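PDB 3ISR: transglutaminase-like enzymes, putative cysteine protease, which probably acts as a cysteine-dependent hydrolase of the transglutaminase-like superfamily, with a substrate that is not known. Local coordinates for residues B[142-155]-B[220-233]. Sequence-based numbering, arbitrary orientation.
Sequences VYSKVLAITDWIYN and AYIGGNWIIFDATR
Helix 142-155 lies across the hairpin formed by strands 220-222 and 225-229, running nearly parallel to the second strand at -22° with the axes 10.0 Å apart, and the backbones come closest beyond the strand, where Thr150 CA is 4.7 Å from Ala231 CA. Phe229 points its ring at the helix. Val146 sets CG1 squarely over one face, a CH-pi contact 3.5 Å from the centroid of the Phe229 ring; with CG1 anti to the backbone N (chi1 -176°), this methyl is turned to the ring and CG2 to Ala220 and Ile222. Tyr143 CE1 is 3.6 Å from Phe229 CZ, the two ring planes inclined at 40°. Thr150 OG1 sits beside Phe229 CD1 but spends its proton on Val146 O, one turn back, which thus accepts two bonds, from opposite faces of its plane. This is consistent with the papain-like transglutaminase fold, in which helices pack on an antiparallel sheet; the helix also meets helix 181-194 through Ile149 and Ile153. Past the strand, Asp230 OD1 takes the N-H of Thr232 in an Asx turn, while OD2 bonds His215, a pairing that recalls the Cys-His-Asp triad of this superfamily. Ala231 CB presses against Thr150 O and Ile153 CG2. At the more exposed end Arg233, extended from CG to NE, lays its guanidinium flat on the ring of Tyr154, centres 4.1 Å apart, with CD over the ring centre. Arg233 NH1 donates to Asp151 OD1 (2.9 Å) in a salt bridge, from above the carboxylate plane, and a water accepting from NE and donating to the same OD1 helps fix the guanidinium's rotation.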
loop_
_atom_site.group_PDB
_atom_site.type_symbol
_atom_site.label_atom_id
_atom_site.label_comp_id
_atom_site.label_asym_id
_atom_site.label_seq_id
_atom_site.Cartn_x
_atom_site.Cartn_y
_atom_site.Cartn_z
ATOM N N VAL B 142 -14.587 27.259 -7.262
ATOM C CA VAL B 142 -13.439 26.472 -7.670
ATOM C C VAL B 142 -12.103 27.044 -7.195
ATOM O O VAL B 142 -11.281 26.312 -6.647
ATOM C CB VAL B 142 -13.430 26.234 -9.202
ATOM C CG1 VAL B 142 -12.233 25.405 -9.609
ATOM C CG2 VAL B 142 -14.732 25.545 -9.647
ATOM N N TYR B 143 -11.881 28.343 -7.398
ATOM C CA TYR B 143 -10.616 28.932 -6.985
ATOM C C TYR B 143 -10.430 28.751 -5.485
ATOM O O TYR B 143 -9.375 28.300 -5.032
ATOM C CB TYR B 143 -10.517 30.417 -7.347
ATOM C CG TYR B 143 -9.245 31.031 -6.789
ATOM C CD1 TYR B 143 -8.019 30.870 -7.446
ATOM C CD2 TYR B 143 -9.259 31.724 -5.578
ATOM C CE1 TYR B 143 -6.848 31.399 -6.918
ATOM C CE2 TYR B 143 -8.096 32.258 -5.044
ATOM C CZ TYR B 143 -6.900 32.095 -5.717
ATOM O OH TYR B 143 -5.762 32.637 -5.182
ATOM N N SER B 144 -11.459 29.098 -4.717
ATOM C CA SER B 144 -11.382 28.953 -3.262
ATOM C C SER B 144 -11.161 27.502 -2.843
ATOM O O SER B 144 -10.445 27.221 -1.872
ATOM C CB SER B 144 -12.624 29.534 -2.596
ATOM O OG SER B 144 -12.619 30.940 -2.755
ATOM N N LYS B 145 -11.749 26.579 -3.589
ATOM C CA LYS B 145 -11.515 25.185 -3.322
ATOM C C LYS B 145 -10.036 24.798 -3.487
ATOM O O LYS B 145 -9.468 24.142 -2.619
ATOM C CB LYS B 145 -12.387 24.338 -4.231
ATOM C CG LYS B 145 -12.604 22.967 -3.696
ATOM C CD LYS B 145 -14.081 22.705 -3.583
ATOM C CE LYS B 145 -14.655 22.259 -4.877
ATOM N NZ LYS B 145 -16.131 22.320 -4.752
ATOM N N VAL B 146 -9.407 25.220 -4.582
ATOM C CA VAL B 146 -7.989 24.882 -4.806
ATOM C C VAL B 146 -7.082 25.579 -3.797
ATOM O O VAL B 146 -6.093 25.012 -3.309
ATOM C CB VAL B 146 -7.521 25.175 -6.249
ATOM C CG1 VAL B 146 -6.061 24.702 -6.457
ATOM C CG2 VAL B 146 -8.424 24.467 -7.255
ATOM N N LEU B 147 -7.435 26.807 -3.454
ATOM C CA LEU B 147 -6.659 27.520 -2.480
ATOM C C LEU B 147 -6.760 26.841 -1.112
ATOM O O LEU B 147 -5.752 26.739 -0.402
ATOM C CB LEU B 147 -7.104 28.987 -2.409
ATOM C CG LEU B 147 -6.230 29.863 -1.524
ATOM C CD1 LEU B 147 -4.812 29.949 -2.084
ATOM C CD2 LEU B 147 -6.871 31.266 -1.371
ATOM N N ALA B 148 -7.951 26.351 -0.760
ATOM C CA ALA B 148 -8.121 25.622 0.495
ATOM C C ALA B 148 -7.314 24.322 0.516
ATOM O O ALA B 148 -6.804 23.912 1.577
ATOM C CB ALA B 148 -9.584 25.324 0.762
ATOM N N ILE B 149 -7.233 23.668 -0.643
ATOM C CA ILE B 149 -6.424 22.461 -0.780
ATOM C C ILE B 149 -4.968 22.810 -0.486
ATOM O O ILE B 149 -4.298 22.132 0.307
ATOM C CB ILE B 149 -6.567 21.832 -2.197
ATOM C CG1 ILE B 149 -7.921 21.124 -2.305
ATOM C CG2 ILE B 149 -5.397 20.820 -2.498
ATOM C CD1 ILE B 149 -8.294 20.719 -3.725
ATOM N N THR B 150 -4.514 23.903 -1.096
ATOM C CA THR B 150 -3.132 24.346 -1.028
ATOM C C THR B 150 -2.791 24.723 0.405
ATOM O O THR B 150 -1.716 24.372 0.916
ATOM C CB THR B 150 -2.920 25.534 -2.004
ATOM O OG1 THR B 150 -3.210 25.086 -3.338
ATOM C CG2 THR B 150 -1.497 26.027 -1.962
ATOM N N ASP B 151 -3.711 25.425 1.061
ATOM C CA ASP B 151 -3.494 25.826 2.445
ATOM C C ASP B 151 -3.545 24.613 3.390
ATOM O O ASP B 151 -2.727 24.508 4.316
ATOM C CB ASP B 151 -4.492 26.919 2.870
ATOM C CG ASP B 151 -4.225 28.273 2.183
ATOM O OD1 ASP B 151 -3.118 28.468 1.602
ATOM O OD2 ASP B 151 -5.130 29.151 2.226
ATOM N N TRP B 152 -4.480 23.692 3.157
ATOM C CA TRP B 152 -4.531 22.474 3.971
ATOM C C TRP B 152 -3.186 21.722 3.906
ATOM O O TRP B 152 -2.657 21.323 4.926
ATOM C CB TRP B 152 -5.693 21.551 3.562
ATOM C CG TRP B 152 -5.829 20.384 4.495
ATOM C CD1 TRP B 152 -6.595 20.314 5.620
ATOM C CD2 TRP B 152 -5.123 19.132 4.408
ATOM N NE1 TRP B 152 -6.430 19.089 6.228
ATOM C CE2 TRP B 152 -5.521 18.352 5.512
ATOM C CE3 TRP B 152 -4.194 18.602 3.500
ATOM C CZ2 TRP B 152 -5.034 17.052 5.728
ATOM C CZ3 TRP B 152 -3.698 17.311 3.718
ATOM C CH2 TRP B 152 -4.117 16.556 4.832
ATOM N N ILE B 153 -2.629 21.561 2.707
ATOM C CA ILE B 153 -1.361 20.848 2.550
ATOM C C ILE B 153 -0.247 21.571 3.314
ATOM O O ILE B 153 0.528 20.948 4.036
ATOM C CB ILE B 153 -0.989 20.674 1.062
ATOM C CG1 ILE B 153 -2.025 19.770 0.379
ATOM C CG2 ILE B 153 0.428 20.090 0.914
ATOM C CD1 ILE B 153 -1.941 19.757 -1.161
ATOM N N TYR B 154 -0.178 22.887 3.161
ATOM C CA TYR B 154 0.869 23.642 3.858
ATOM C C TYR B 154 0.786 23.436 5.375
ATOM O O TYR B 154 1.819 23.266 6.064
ATOM C CB TYR B 154 0.806 25.143 3.527
ATOM C CG TYR B 154 1.824 25.895 4.341
ATOM C CD1 TYR B 154 3.183 25.834 4.023
ATOM C CD2 TYR B 154 1.440 26.605 5.470
ATOM C CE1 TYR B 154 4.134 26.472 4.801
ATOM C CE2 TYR B 154 2.393 27.267 6.257
ATOM C CZ TYR B 154 3.732 27.192 5.910
ATOM O OH TYR B 154 4.675 27.840 6.674
ATOM N N ASN B 155 -0.448 23.456 5.880
ATOM C CA ASN B 155 -0.701 23.366 7.310
ATOM C C ASN B 155 -0.651 21.954 7.894
ATOM O O ASN B 155 -0.536 21.793 9.104
ATOM C CB ASN B 155 -2.038 24.041 7.650
ATOM C CG ASN B 155 -1.987 25.552 7.486
ATOM O OD1 ASN B 155 -2.890 26.153 6.909
ATOM N ND2 ASN B 155 -0.934 26.168 7.998
ATOM N N ALA B 220 -3.897 24.513 -11.620
ATOM C CA ALA B 220 -5.259 24.018 -11.768
ATOM C C ALA B 220 -5.932 24.813 -12.865
ATOM O O ALA B 220 -5.698 26.018 -12.994
ATOM C CB ALA B 220 -6.037 24.171 -10.461
ATOM N N TYR B 221 -6.814 24.164 -13.619
ATOM C CA TYR B 221 -7.474 24.856 -14.716
ATOM C C TYR B 221 -8.782 25.407 -14.212
ATOM O O TYR B 221 -9.724 24.648 -13.947
ATOM C CB TYR B 221 -7.700 23.907 -15.884
ATOM C CG TYR B 221 -8.127 24.576 -17.162
ATOM C CD1 TYR B 221 -7.183 25.196 -17.997
ATOM C CD2 TYR B 221 -9.459 24.563 -17.562
ATOM C CE1 TYR B 221 -7.563 25.804 -19.204
ATOM C CE2 TYR B 221 -9.848 25.162 -18.783
ATOM C CZ TYR B 221 -8.890 25.767 -19.588
ATOM O OH TYR B 221 -9.263 26.353 -20.782
ATOM N N ILE B 222 -8.828 26.728 -14.067
ATOM C CA ILE B 222 -9.941 27.406 -13.420
ATOM C C ILE B 222 -10.380 28.562 -14.297
ATOM O O ILE B 222 -9.585 29.468 -14.590
ATOM C CB ILE B 222 -9.548 28.002 -12.034
ATOM C CG1 ILE B 222 -8.933 26.932 -11.117
ATOM C CG2 ILE B 222 -10.775 28.653 -11.381
ATOM C CD1 ILE B 222 -8.254 27.502 -9.876
ATOM N N GLY B 223 -11.639 28.522 -14.717
ATOM C CA GLY B 223 -12.204 29.594 -15.539
ATOM C C GLY B 223 -11.441 29.800 -16.830
ATOM O O GLY B 223 -11.308 30.929 -17.301
ATOM N N GLY B 224 -10.934 28.717 -17.407
ATOM C CA GLY B 224 -10.280 28.806 -18.710
ATOM C C GLY B 224 -8.787 29.121 -18.677
ATOM O O GLY B 224 -8.157 29.270 -19.722
ATOM N N ASN B 225 -8.220 29.188 -17.478
ATOM C CA ASN B 225 -6.812 29.504 -17.313
ATOM C C ASN B 225 -6.139 28.532 -16.382
ATOM O O ASN B 225 -6.733 28.141 -15.388
ATOM C CB ASN B 225 -6.653 30.905 -16.723
ATOM C CG ASN B 225 -7.224 31.977 -17.631
ATOM O OD1 ASN B 225 -8.169 32.670 -17.267
ATOM N ND2 ASN B 225 -6.660 32.109 -18.823
ATOM N N TRP B 226 -4.881 28.199 -16.668
ATOM C CA TRP B 226 -4.066 27.423 -15.726
ATOM C C TRP B 226 -3.558 28.383 -14.644
ATOM O O TRP B 226 -2.840 29.347 -14.953
ATOM C CB TRP B 226 -2.893 26.753 -16.451
ATOM C CG TRP B 226 -3.311 25.637 -17.308
ATOM C CD1 TRP B 226 -3.427 25.643 -18.670
ATOM C CD2 TRP B 226 -3.710 24.323 -16.871
ATOM N NE1 TRP B 226 -3.868 24.406 -19.111
ATOM C CE2 TRP B 226 -4.046 23.583 -18.026
ATOM C CE3 TRP B 226 -3.803 23.706 -15.614
ATOM C CZ2 TRP B 226 -4.463 22.236 -17.967
ATOM C CZ3 TRP B 226 -4.234 22.357 -15.552
ATOM C CH2 TRP B 226 -4.559 21.649 -16.722
ATOM N N ILE B 227 -3.980 28.158 -13.400
ATOM C CA ILE B 227 -3.633 29.031 -12.302
ATOM C C ILE B 227 -2.615 28.278 -11.457
ATOM O O ILE B 227 -2.868 27.140 -11.072
ATOM C CB ILE B 227 -4.852 29.361 -11.417
ATOM C CG1 ILE B 227 -6.020 29.972 -12.236
ATOM C CG2 ILE B 227 -4.447 30.285 -10.252
ATOM C CD1 ILE B 227 -5.693 31.290 -12.991
ATOM N N ILE B 228 -1.502 28.932 -11.143
ATOM C CA ILE B 228 -0.426 28.293 -10.397
ATOM C C ILE B 228 -0.618 28.323 -8.880
ATOM O O ILE B 228 -1.107 29.311 -8.317
ATOM C CB ILE B 228 0.955 28.881 -10.800
ATOM C CG1 ILE B 228 2.073 27.922 -10.341
ATOM C CG2 ILE B 228 1.144 30.300 -10.264
ATOM C CD1 ILE B 228 3.260 27.872 -11.285
ATOM N N PHE B 229 -0.223 27.236 -8.214
ATOM C CA PHE B 229 -0.358 27.108 -6.753
ATOM C C PHE B 229 0.869 26.395 -6.213
ATOM O O PHE B 229 1.429 25.545 -6.889
ATOM C CB PHE B 229 -1.575 26.264 -6.384
ATOM C CG PHE B 229 -2.888 26.920 -6.691
ATOM C CD1 PHE B 229 -3.550 27.663 -5.722
ATOM C CD2 PHE B 229 -3.464 26.787 -7.955
ATOM C CE1 PHE B 229 -4.785 28.283 -6.011
ATOM C CE2 PHE B 229 -4.685 27.409 -8.260
ATOM C CZ PHE B 229 -5.345 28.155 -7.286
ATOM N N ASP B 230 1.268 26.702 -4.986
ATOM C CA ASP B 230 2.449 26.057 -4.417
ATOM C C ASP B 230 2.245 25.905 -2.929
ATOM O O ASP B 230 2.432 26.854 -2.180
ATOM C CB ASP B 230 3.717 26.883 -4.713
ATOM C CG ASP B 230 4.966 26.318 -4.063
ATOM O OD1 ASP B 230 4.939 25.211 -3.494
ATOM O OD2 ASP B 230 6.010 27.006 -4.095
ATOM N N ALA B 231 1.868 24.703 -2.511
ATOM C CA ALA B 231 1.570 24.434 -1.117
ATOM C C ALA B 231 2.781 24.464 -0.201
ATOM O O ALA B 231 2.603 24.473 1.018
ATOM C CB ALA B 231 0.811 23.105 -0.963
ATOM N N THR B 232 4.000 24.502 -0.748
ATOM C CA THR B 232 5.183 24.633 0.134
ATOM C C THR B 232 5.320 26.043 0.689
ATOM O O THR B 232 5.955 26.246 1.722
ATOM C CB THR B 232 6.539 24.285 -0.556
ATOM O OG1 THR B 232 6.848 25.273 -1.551
ATOM C CG2 THR B 232 6.509 22.878 -1.176
ATOM N N ARG B 233 4.746 27.008 -0.027
ATOM C CA ARG B 233 4.924 28.444 0.233
ATOM C C ARG B 233 6.385 28.902 0.257
ATOM O O ARG B 233 6.705 29.897 0.906
ATOM C CB ARG B 233 4.241 28.857 1.537
ATOM C CG ARG B 233 2.743 28.745 1.492
ATOM C CD ARG B 233 2.155 29.199 2.814
ATOM N NE ARG B 233 0.714 28.995 2.843
ATOM C CZ ARG B 233 -0.062 29.243 3.891
ATOM N NH1 ARG B 233 -1.366 29.008 3.807
ATOM N NH2 ARG B 233 0.461 29.720 5.020
HETATM O O HOH W 1 -0.484 27.547 0.869
#